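Redox-sensing transcriptional repressor Rex (Thermus thermophilus, PDB 2DT5) probably represses transcription in response to the cellular NADH/NAD(+) balance, binding DNA through a winged-helix domain and the dinucleotide through a Rossmann domain. Local coordinates at residues R10-L15 with H73-N78; G25-S30 with G61-V66; L83-M88 with R108-V113. The protein carries 1 engineered substitution. All blocks are in the same frame, centred on the assembly; numbering follows the deposited sequence.

Contact 1 (R10-L15 with H73-N78); sequences RLITYL and HILGLN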
loop_
_atom_site.group_PDB
_atom_site.type_symbol
_atom_site.label_atom_id
_atom_site.label_comp_id
_atom_site.label_asym_id
_atom_site.label_seq_id
_atom_site.Cartn_x
_atom_site.Cartn_y
_atom_site.Cartn_z
ATOM N N ARG B 10 9.360 7.603 -3.333
ATOM C CA ARG B 10 10.702 7.611 -2.753
ATOM C C ARG B 10 10.844 8.733 -1.711
ATOM O O ARG B 10 11.395 8.522 -0.628
ATOM C CB ARG B 10 11.754 7.779 -3.841
ATOM C CG ARG B 10 11.953 6.529 -4.688
ATOM C CD ARG B 10 13.351 6.525 -5.322
ATOM N NE ARG B 10 13.559 7.634 -6.251
ATOM C CZ ARG B 10 12.984 7.719 -7.446
ATOM N NH1 ARG B 10 12.160 6.756 -7.863
ATOM N NH2 ARG B 10 13.246 8.755 -8.234
ATOM N N LEU B 11 10.331 9.917 -2.027
ATOM C CA LEU B 11 10.419 11.022 -1.082
ATOM C C LEU B 11 9.697 10.656 0.217
ATOM O O LEU B 11 10.190 10.932 1.322
ATOM C CB LEU B 11 9.814 12.301 -1.676
ATOM C CG LEU B 11 10.524 12.887 -2.906
ATOM C CD1 LEU B 11 9.880 14.223 -3.268
ATOM C CD2 LEU B 11 12.002 13.091 -2.606
ATOM N N ILE B 12 8.529 10.030 0.076
ATOM C CA ILE B 12 7.741 9.597 1.223
ATOM C C ILE B 12 8.562 8.579 2.022
ATOM O O ILE B 12 8.580 8.611 3.252
ATOM C CB ILE B 12 6.386 8.991 0.761
ATOM C CG1 ILE B 12 5.542 10.098 0.103
ATOM C CG2 ILE B 12 5.623 8.372 1.966
ATOM C CD1 ILE B 12 4.335 9.611 -0.721
ATOM N N THR B 13 9.270 7.699 1.328
ATOM C CA THR B 13 10.106 6.720 2.027
ATOM C C THR B 13 11.207 7.415 2.838
ATOM O O THR B 13 11.435 7.082 4.009
ATOM C CB THR B 13 10.778 5.766 1.044
ATOM O OG1 THR B 13 9.778 5.012 0.348
ATOM C CG2 THR B 13 11.712 4.829 1.780
ATOM N N TYR B 14 11.880 8.383 2.211
ATOM C CA TYR B 14 12.958 9.118 2.861
ATOM C C TYR B 14 12.436 9.805 4.113
ATOM O O TYR B 14 13.134 9.892 5.135
ATOM C CB TYR B 14 13.525 10.187 1.913
ATOM C CG TYR B 14 14.058 9.666 0.592
ATOM C CD1 TYR B 14 14.040 10.475 -0.546
ATOM C CD2 TYR B 14 14.611 8.391 0.485
ATOM C CE1 TYR B 14 14.557 10.034 -1.766
ATOM C CE2 TYR B 14 15.139 7.934 -0.738
ATOM C CZ TYR B 14 15.102 8.768 -1.860
ATOM O OH TYR B 14 15.572 8.346 -3.079
ATOM N N LEU B 15 11.205 10.296 4.032
ATOM C CA LEU B 15 10.608 10.985 5.160
ATOM C C LEU B 15 10.358 10.027 6.328
ATOM O O LEU B 15 10.605 10.385 7.490
ATOM C CB LEU B 15 9.314 11.671 4.738
ATOM C CG LEU B 15 8.605 12.426 5.861
ATOM C CD1 LEU B 15 9.531 13.506 6.412
ATOM C CD2 LEU B 15 7.299 13.039 5.345
ATOM N N HIS B 73 7.388 20.004 3.302
ATOM C CA HIS B 73 6.866 21.140 2.541
ATOM C C HIS B 73 6.588 20.737 1.090
ATOM O O HIS B 73 5.528 21.049 0.526
ATOM C CB HIS B 73 7.843 22.320 2.551
ATOM C CG HIS B 73 7.367 23.484 1.735
ATOM N ND1 HIS B 73 7.896 23.798 0.500
ATOM C CD2 HIS B 73 6.366 24.371 1.954
ATOM C CE1 HIS B 73 7.240 24.827 -0.008
ATOM N NE2 HIS B 73 6.306 25.193 0.852
ATOM N N ILE B 74 7.547 20.048 0.493
ATOM C CA ILE B 74 7.405 19.583 -0.878
ATOM C C ILE B 74 6.187 18.688 -1.052
ATOM O O ILE B 74 5.438 18.825 -2.021
ATOM C CB ILE B 74 8.628 18.786 -1.306
ATOM C CG1 ILE B 74 9.820 19.724 -1.414
ATOM C CG2 ILE B 74 8.368 18.065 -2.641
ATOM C CD1 ILE B 74 11.150 18.999 -1.432
ATOM N N LEU B 75 5.994 17.774 -0.103
ATOM C CA LEU B 75 4.894 16.828 -0.183
ATOM C C LEU B 75 3.536 17.428 0.169
ATOM O O LEU B 75 2.502 16.799 -0.056
ATOM C CB LEU B 75 5.207 15.601 0.707
ATOM C CG LEU B 75 6.424 14.792 0.215
ATOM C CD1 LEU B 75 6.856 13.760 1.268
ATOM C CD2 LEU B 75 6.090 14.091 -1.097
ATOM N N GLY B 76 3.549 18.649 0.702
ATOM C CA GLY B 76 2.321 19.317 1.083
ATOM C C GLY B 76 1.833 18.904 2.456
ATOM O O GLY B 76 0.666 19.093 2.792
ATOM N N LEU B 77 2.727 18.339 3.262
ATOM C CA LEU B 77 2.352 17.900 4.599
ATOM C C LEU B 77 2.347 19.018 5.639
ATOM O O LEU B 77 1.767 18.877 6.722
ATOM C CB LEU B 77 3.276 16.765 5.024
ATOM C CG LEU B 77 3.141 15.529 4.118
ATOM C CD1 LEU B 77 4.276 14.534 4.386
ATOM C CD2 LEU B 77 1.789 14.872 4.354
ATOM N N ASN B 78 2.980 20.145 5.324
ATOM C CA ASN B 78 2.990 21.247 6.278
ATOM C C ASN B 78 1.708 22.050 6.111
ATOM O O ASN B 78 1.567 23.146 6.630
ATOM C CB ASN B 78 4.228 22.122 6.089
ATOM C CG ASN B 78 4.362 22.651 4.677
ATOM O OD1 ASN B 78 3.856 22.054 3.730
ATOM N ND2 ASN B 78 5.073 23.766 4.526
#

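Contact 2 (G25-S30 with G61-V66); sequences GVHRTS and GYTVPV. With SO4 (sulfate ion), chain J.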
loop_
_atom_site.group_PDB
_atom_site.type_symbol
_atom_site.label_atom_id
_atom_site.label_comp_id
_atom_site.label_asym_id
_atom_site.label_seq_id
_atom_site.Cartn_x
_atom_site.Cartn_y
_atom_site.Cartn_z
ATOM N N GLY B 25 17.420 9.816 17.799
ATOM C CA GLY B 25 18.348 10.857 18.202
ATOM C C GLY B 25 19.361 11.265 17.141
ATOM O O GLY B 25 20.129 12.204 17.358
ATOM N N VAL B 26 19.383 10.569 16.005
ATOM C CA VAL B 26 20.323 10.898 14.931
ATOM C C VAL B 26 20.056 12.318 14.444
ATOM O O VAL B 26 18.924 12.666 14.091
ATOM C CB VAL B 26 20.179 9.935 13.746
ATOM C CG1 VAL B 26 21.115 10.348 12.619
ATOM C CG2 VAL B 26 20.481 8.517 14.204
ATOM N N HIS B 27 21.097 13.143 14.419
ATOM C CA HIS B 27 20.918 14.522 14.002
ATOM C C HIS B 27 21.411 14.790 12.586
ATOM O O HIS B 27 20.955 15.727 11.940
ATOM C CB HIS B 27 21.600 15.464 15.002
ATOM C CG HIS B 27 21.334 16.915 14.744
ATOM N ND1 HIS B 27 22.125 17.684 13.914
ATOM C CD2 HIS B 27 20.352 17.736 15.189
ATOM C CE1 HIS B 27 21.643 18.913 13.860
ATOM N NE2 HIS B 27 20.566 18.972 14.624
ATOM N N ARG B 28 22.322 13.965 12.092
ATOM C CA ARG B 28 22.828 14.168 10.743
ATOM C C ARG B 28 22.848 12.851 9.960
ATOM O O ARG B 28 23.017 11.785 10.543
ATOM C CB ARG B 28 24.230 14.776 10.822
ATOM C CG ARG B 28 24.613 15.656 9.644
ATOM C CD ARG B 28 25.948 16.349 9.885
ATOM N NE ARG B 28 27.007 15.392 10.205
ATOM C CZ ARG B 28 28.286 15.712 10.376
ATOM N NH1 ARG B 28 28.679 16.975 10.260
ATOM N NH2 ARG B 28 29.176 14.769 10.664
ATOM N N THR B 29 22.647 12.919 8.645
ATOM C CA THR B 29 22.673 11.710 7.822
ATOM C C THR B 29 23.332 11.963 6.470
ATOM O O THR B 29 23.728 13.089 6.167
ATOM C CB THR B 29 21.241 11.111 7.601
ATOM O OG1 THR B 29 21.334 9.957 6.750
ATOM C CG2 THR B 29 20.306 12.136 6.965
ATOM N N SER B 30 23.450 10.918 5.658
ATOM C CA SER B 30 24.085 11.042 4.356
ATOM C C SER B 30 23.233 10.398 3.277
ATOM O O SER B 30 22.282 9.687 3.579
ATOM C CB SER B 30 25.444 10.352 4.387
ATOM O OG SER B 30 25.297 8.980 4.724
ATOM N N GLY B 61 26.259 15.939 3.203
ATOM C CA GLY B 61 25.184 15.115 3.724
ATOM C C GLY B 61 23.948 15.947 4.002
ATOM O O GLY B 61 23.661 16.910 3.282
ATOM N N TYR B 62 23.208 15.597 5.050
ATOM C CA TYR B 62 22.000 16.336 5.372
ATOM C C TYR B 62 21.782 16.442 6.862
ATOM O O TYR B 62 22.264 15.621 7.635
ATOM C CB TYR B 62 20.756 15.652 4.779
ATOM C CG TYR B 62 20.878 15.199 3.346
ATOM C CD1 TYR B 62 21.505 13.996 3.024
ATOM C CD2 TYR B 62 20.370 15.979 2.305
ATOM C CE1 TYR B 62 21.625 13.579 1.703
ATOM C CE2 TYR B 62 20.490 15.570 0.978
ATOM C CZ TYR B 62 21.116 14.376 0.685
ATOM O OH TYR B 62 21.247 13.989 -0.627
ATOM N N THR B 63 21.032 17.457 7.253
ATOM C CA THR B 63 20.687 17.635 8.645
ATOM C C THR B 63 19.254 17.087 8.731
ATOM O O THR B 63 18.318 17.621 8.130
ATOM C CB THR B 63 20.773 19.130 9.049
ATOM O OG1 THR B 63 22.135 19.577 8.919
ATOM C CG2 THR B 63 20.317 19.327 10.483
ATOM N N VAL B 64 19.120 15.977 9.450
ATOM C CA VAL B 64 17.855 15.287 9.628
ATOM C C VAL B 64 16.641 16.194 9.804
ATOM O O VAL B 64 15.718 16.157 9.002
ATOM C CB VAL B 64 17.959 14.300 10.825
ATOM C CG1 VAL B 64 16.607 13.684 11.143
ATOM C CG2 VAL B 64 18.978 13.216 10.496
ATOM N N PRO B 65 16.621 17.021 10.852
ATOM C CA PRO B 65 15.445 17.882 11.007
ATOM C C PRO B 65 15.219 18.884 9.881
ATOM O O PRO B 65 14.077 19.254 9.606
ATOM C CB PRO B 65 15.677 18.566 12.356
ATOM C CG PRO B 65 17.181 18.584 12.481
ATOM C CD PRO B 65 17.583 17.224 11.950
ATOM N N VAL B 66 16.300 19.334 9.244
ATOM C CA VAL B 66 16.190 20.302 8.150
ATOM C C VAL B 66 15.525 19.623 6.961
ATOM O O VAL B 66 14.480 20.071 6.474
ATOM C CB VAL B 66 17.576 20.830 7.709
ATOM C CG1 VAL B 66 17.446 21.652 6.402
ATOM C CG2 VAL B 66 18.166 21.694 8.813
HETATM S S SO4 J . 26.255 13.300 0.371
HETATM O O1 SO4 J . 25.436 13.253 -0.856
HETATM O O2 SO4 J . 26.636 14.695 0.631
HETATM O O3 SO4 J . 25.490 12.803 1.537
HETATM O O4 SO4 J . 27.449 12.459 0.177
#

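Contact 3 (L83-M88 with R108-V113); sequences LCIVGM and RGFFDV. With NAD (nicotinamide-adenine-dinucleotide), chain L.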
loop_
_atom_site.group_PDB
_atom_site.type_symbol
_atom_site.label_atom_id
_atom_site.label_comp_id
_atom_site.label_asym_id
_atom_site.label_seq_id
_atom_site.Cartn_x
_atom_site.Cartn_y
_atom_site.Cartn_z
ATOM N N LEU B 83 -10.475 16.491 4.588
ATOM C CA LEU B 83 -10.898 15.257 3.931
ATOM C C LEU B 83 -12.342 14.891 4.252
ATOM O O LEU B 83 -12.963 15.448 5.159
ATOM C CB LEU B 83 -10.041 14.025 4.341
ATOM C CG LEU B 83 -8.526 14.089 4.552
ATOM C CD1 LEU B 83 -7.988 12.680 4.748
ATOM C CD2 LEU B 83 -7.837 14.773 3.393
ATOM N N CYS B 84 -12.881 13.960 3.516
ATOM C CA CYS B 84 -14.209 13.455 3.774
ATOM C C CYS B 84 -14.202 11.998 3.380
ATOM O O CYS B 84 -13.346 11.535 2.623
ATOM C CB CYS B 84 -15.262 14.228 2.983
ATOM S SG CYS B 84 -15.233 13.918 1.187
ATOM N N ILE B 85 -15.176 11.263 3.889
ATOM C CA ILE B 85 -15.304 9.868 3.544
ATOM C C ILE B 85 -16.661 9.768 2.869
ATOM O O ILE B 85 -17.663 10.292 3.390
ATOM C CB ILE B 85 -15.285 8.973 4.799
ATOM C CG1 ILE B 85 -13.913 9.062 5.496
ATOM C CG2 ILE B 85 -15.589 7.548 4.396
ATOM C CD1 ILE B 85 -13.854 8.414 6.892
ATOM N N VAL B 86 -16.698 9.139 1.702
ATOM C CA VAL B 86 -17.951 8.950 0.993
ATOM C C VAL B 86 -18.213 7.448 0.975
ATOM O O VAL B 86 -17.511 6.695 0.315
ATOM C CB VAL B 86 -17.872 9.499 -0.448
ATOM C CG1 VAL B 86 -19.119 9.063 -1.254
ATOM C CG2 VAL B 86 -17.778 11.034 -0.405
ATOM N N GLY B 87 -19.230 7.017 1.712
ATOM C CA GLY B 87 -19.531 5.603 1.791
ATOM C C GLY B 87 -19.155 5.179 3.201
ATOM O O GLY B 87 -18.075 4.643 3.437
ATOM N N MET B 88 -20.047 5.458 4.143
ATOM C CA MET B 88 -19.823 5.135 5.537
ATOM C C MET B 88 -20.310 3.748 5.936
ATOM O O MET B 88 -21.096 3.595 6.868
ATOM C CB MET B 88 -20.471 6.189 6.421
ATOM C CG MET B 88 -19.807 7.567 6.303
ATOM S SD MET B 88 -18.139 7.519 6.929
ATOM C CE MET B 88 -18.426 7.370 8.661
ATOM N N ARG B 108 -13.434 16.185 7.628
ATOM C CA ARG B 108 -14.447 17.215 7.867
ATOM C C ARG B 108 -15.814 16.896 7.309
ATOM O O ARG B 108 -16.676 17.768 7.252
ATOM C CB ARG B 108 -13.991 18.558 7.286
ATOM C CG ARG B 108 -12.701 19.080 7.891
ATOM C CD ARG B 108 -12.155 20.300 7.134
ATOM N NE ARG B 108 -10.825 20.649 7.627
ATOM C CZ ARG B 108 -9.996 21.518 7.054
ATOM N NH1 ARG B 108 -10.343 22.158 5.944
ATOM N NH2 ARG B 108 -8.805 21.731 7.586
ATOM N N GLY B 109 -16.017 15.655 6.889
ATOM C CA GLY B 109 -17.302 15.278 6.332
ATOM C C GLY B 109 -17.426 13.784 6.155
ATOM O O GLY B 109 -16.453 13.106 5.842
ATOM N N PHE B 110 -18.630 13.277 6.371
ATOM C CA PHE B 110 -18.918 11.855 6.269
ATOM C C PHE B 110 -20.247 11.724 5.535
ATOM O O PHE B 110 -21.254 12.267 5.970
ATOM C CB PHE B 110 -18.973 11.260 7.680
ATOM C CG PHE B 110 -17.810 11.677 8.548
ATOM C CD1 PHE B 110 -17.898 12.812 9.342
ATOM C CD2 PHE B 110 -16.610 10.954 8.540
ATOM C CE1 PHE B 110 -16.818 13.227 10.119
ATOM C CE2 PHE B 110 -15.515 11.362 9.313
ATOM C CZ PHE B 110 -15.619 12.500 10.105
ATOM N N PHE B 111 -20.245 11.010 4.411
ATOM C CA PHE B 111 -21.442 10.890 3.596
ATOM C C PHE B 111 -21.817 9.477 3.177
ATOM O O PHE B 111 -20.960 8.614 2.968
ATOM C CB PHE B 111 -21.288 11.751 2.329
ATOM C CG PHE B 111 -20.758 13.141 2.589
ATOM C CD1 PHE B 111 -19.384 13.384 2.639
ATOM C CD2 PHE B 111 -21.635 14.214 2.778
ATOM C CE1 PHE B 111 -18.893 14.681 2.872
ATOM C CE2 PHE B 111 -21.154 15.511 3.012
ATOM C CZ PHE B 111 -19.784 15.746 3.057
ATOM N N ASP B 112 -23.121 9.260 3.040
ATOM C CA ASP B 112 -23.664 7.971 2.628
ATOM C C ASP B 112 -25.028 8.290 2.007
ATOM O O ASP B 112 -25.424 9.452 1.971
ATOM C CB ASP B 112 -23.808 7.074 3.858
ATOM C CG ASP B 112 -23.815 5.603 3.507
ATOM O OD1 ASP B 112 -24.864 5.112 3.029
ATOM O OD2 ASP B 112 -22.772 4.933 3.700
ATOM N N VAL B 113 -25.733 7.280 1.505
ATOM C CA VAL B 113 -27.053 7.496 0.917
ATOM C C VAL B 113 -28.100 6.710 1.686
ATOM O O VAL B 113 -29.292 6.859 1.457
ATOM C CB VAL B 113 -27.110 7.036 -0.548
ATOM C CG1 VAL B 113 -26.162 7.877 -1.392
ATOM C CG2 VAL B 113 -26.742 5.571 -0.646
HETATM P PA NAD L . -20.313 -1.748 2.666
HETATM O O1A NAD L . -20.200 -2.168 4.097
HETATM O O2A NAD L . -21.340 -2.390 1.786
HETATM O O5B NAD L . -20.502 -0.200 2.713
HETATM C C5B NAD L . -20.672 0.609 1.522
HETATM C C4B NAD L . -21.381 1.863 1.965
HETATM O O4B NAD L . -21.499 2.656 0.738
HETATM C C3B NAD L . -22.877 1.699 2.445
HETATM O O3B NAD L . -23.026 2.295 3.771
HETATM C C2B NAD L . -23.723 2.413 1.393
HETATM O O2B NAD L . -24.911 2.972 1.804
HETATM C C1B NAD L . -22.685 3.400 0.866
HETATM N N9A NAD L . -22.967 3.890 -0.457
HETATM C C8A NAD L . -23.410 3.283 -1.642
HETATM N N7A NAD L . -23.526 4.134 -2.646
HETATM C C5A NAD L . -23.172 5.351 -2.185
HETATM C C6A NAD L . -23.091 6.680 -2.809
HETATM N N6A NAD L . -23.398 6.891 -4.070
HETATM N N1A NAD L . -22.664 7.703 -1.957
HETATM C C2A NAD L . -22.336 7.557 -0.656
HETATM N N3A NAD L . -22.398 6.309 -0.019
HETATM C C4A NAD L . -22.825 5.237 -0.818
HETATM O O3 NAD L . -18.895 -1.950 1.948
HETATM P PN NAD L . -17.375 -2.140 2.560
HETATM O O1N NAD L . -17.164 -3.560 2.897
HETATM O O2N NAD L . -17.230 -1.102 3.624
HETATM O O5D NAD L . -16.501 -1.810 1.242
HETATM C C5D NAD L . -16.503 -0.467 0.674
HETATM C C4D NAD L . -15.624 -0.438 -0.520
HETATM O O4D NAD L . -14.220 -0.785 -0.098
HETATM C C3D NAD L . -15.972 -1.516 -1.631
HETATM O O3D NAD L . -15.777 -0.954 -2.947
HETATM C C2D NAD L . -14.948 -2.602 -1.358
HETATM O O2D NAD L . -14.757 -3.494 -2.405
HETATM C C1D NAD L . -13.688 -1.730 -1.014
HETATM N N1N NAD L . -12.600 -2.572 -0.452
HETATM C C2N NAD L . -11.283 -2.124 -0.749
HETATM C C3N NAD L . -10.217 -2.523 -0.073
HETATM C C7N NAD L . -8.855 -2.042 -0.474
HETATM O O7N NAD L . -7.862 -2.624 0.013
HETATM N N7N NAD L . -8.757 -1.046 -1.373
HETATM C C4N NAD L . -10.344 -3.488 1.103
HETATM C C5N NAD L . -11.683 -3.252 1.777
HETATM C C6N NAD L . -12.787 -3.132 0.900
#

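Contact 1 (R10-L15 with H73-N78)
Ile12 and Leu75 bring the backbones closest, their CA atoms 7.9 Å apart, where helix 7-23 of the N-terminal winged-helix domain passes the C-terminal end of helix 64-75. No hydrogen bond joins the two segments; the contact is a small aliphatic layer in the helical core of that domain. Leu75 sits at its centre and uses both methyls. Leu75 CD1 lies 4.1 Å from Ile12 CG1 and also meets CD2 of Leu15, whose side chain slides past that of Leu75 in the opposite direction. CD2 of Leu75 turns instead to CB of Leu11, 4.2 Å away. Beyond it Leu11 crosses Ile74 at about a right angle, CD1 against CG2, and Phe52 touches both of these residues. A chi1 of 180°, with CG anti to the backbone N, carries CD2 of Leu15 toward Leu77, whereas the -64° of Leu11 leaves its CD1 at Ile74. Helix 64-75 stops here in a Schellman motif: Gly76 takes positive phi (83°), and its N is 3.1 Å from His73 O. The turn brings Leu77 back toward helix 7-23. The second subunit packs on the layer, with Thr194 of that subunit against Ile12, Leu75 and Leu77, and Ser197 of the same subunit hydrogen-bonded to Leu75 O. The core of the DNA-binding domain is therefore continuous with the dimer interface. At the edge of the aliphatic layer Leu15 and Leu77 meet tip to tip, CD2 to CD1, at 3.5 Å.

Contact 2 (G25-S30 with G61-V66)
The short two-stranded antiparallel sheet of the winged-helix domain is formed here, strand 28-29 pairing with strand 62-63 where the chain returns from the helix-turn-helix region. Thr29 and Tyr62 are the hydrogen-bonded pair: Thr29 N donates a hydrogen bond to Tyr62 O at 2.9 Å, nearly straight at 171°, and Tyr62 N returns a bond to Thr29 O at 2.8 Å. Arg28 and Thr63 form the adjoining non-hydrogen-bonded pair, and the CG of Arg28 rests against Tyr62 O. Past the strands Val64 N, in the first turn of helix 64-75, bonds to His27 O; the donor stands above the carbonyl plane and the bond is bent to 137°. The CG2 of Val64 packs against the backbone of Val26 to Arg28 and reaches Thr29 CG2 at 3.9 Å, the two side chains crossing at about a right angle, while Leu18 and Leu21 of helix 7-23 close in on Thr29. His27 (chi1 -173°) extends its ring away from its own N, alongside Thr63, CE1 3.7 Å from CG2, and Pro65 CD lies over one face of the imidazole, toward the rim. The Tyr62 ring presents its edge to Ser30 C; its hydroxyl is hydrogen-bonded to Ser31, and Ser30 OG caps the following helix at Gln33 N. A sulfate, probably from the crystallisation liquor, accepts a 2.9 Å bond from Gly61 N at O2, and Ser31, Tyr55, Gly59 and Arg46 complete its site. Such a cluster of amide, hydroxyl and arginine donors, partly from the predicted helix-turn-helix, is consistent with a place where a DNA phosphate could bind.

Contact 3 (L83-M88 with R108-V113)
Strands 81-86 and 105-112 lie side by side and parallel in the NAD-binding domain, the axes of 83-86 and 108-112 being 4.7 Å apart and 10° from alignment. Backbone bonds run from Arg108 N to Leu83 O, Ile85 N to Gly109 O, Phe111 N to Ile85 O and Gly87 N to Phe111 O, the last at 2.7 Å. On one face the Phe111 ring turns its edge to Cys84 CB, 3.7 Å from CE1, and Val86 CG2 approaches CD1. The other face carries Ile85 and Phe110, with Ile85 CD1 at the edge of the Phe110 ring. Met88, bent at chi2 and chi3 (-66° and -72°), curls back and sets its SD at the same ring's edge, 5.3 Å from the centroid, a Met-aromatic contact. Helix 90-96 links the two strands in a Rossmann beta-alpha-beta unit, and Gly87 opens the glycine-rich turn. Asp112, ending the second strand, holds the adenosine ribose with both carboxylate oxygens: OD2 accepts from NAD O3B at 2.7 Å and OD1 from O2B at 2.5 Å, short enough that the exact length is doubtful. OD2 also receives a weak bond from Met88 N. Val86 CG1 and Val113 CG1 touch the adenine, the latter 3.5 Å from N1A.

In the fold
Contacts 1 and 2 belong to the winged-helix domain and share helix 64-75, contact 2 at its start and contact 1 at its end; their centres are 15 Å apart, and along the chain contact 2 is nested within the loop that contact 1 closes. Contact 3 follows in series in the Rossmann domain, its centre 26 Å from that of contact 1 and 40 Å from that of contact 2, the latter on the opposite side of the chain's centre. Contact 3 grips NAD directly. Contact 1 lies between the NAD-binding contact and contact 2: the Ile12 side chain is about 13 Å from a bound NAD, and the second subunit packs on this contact.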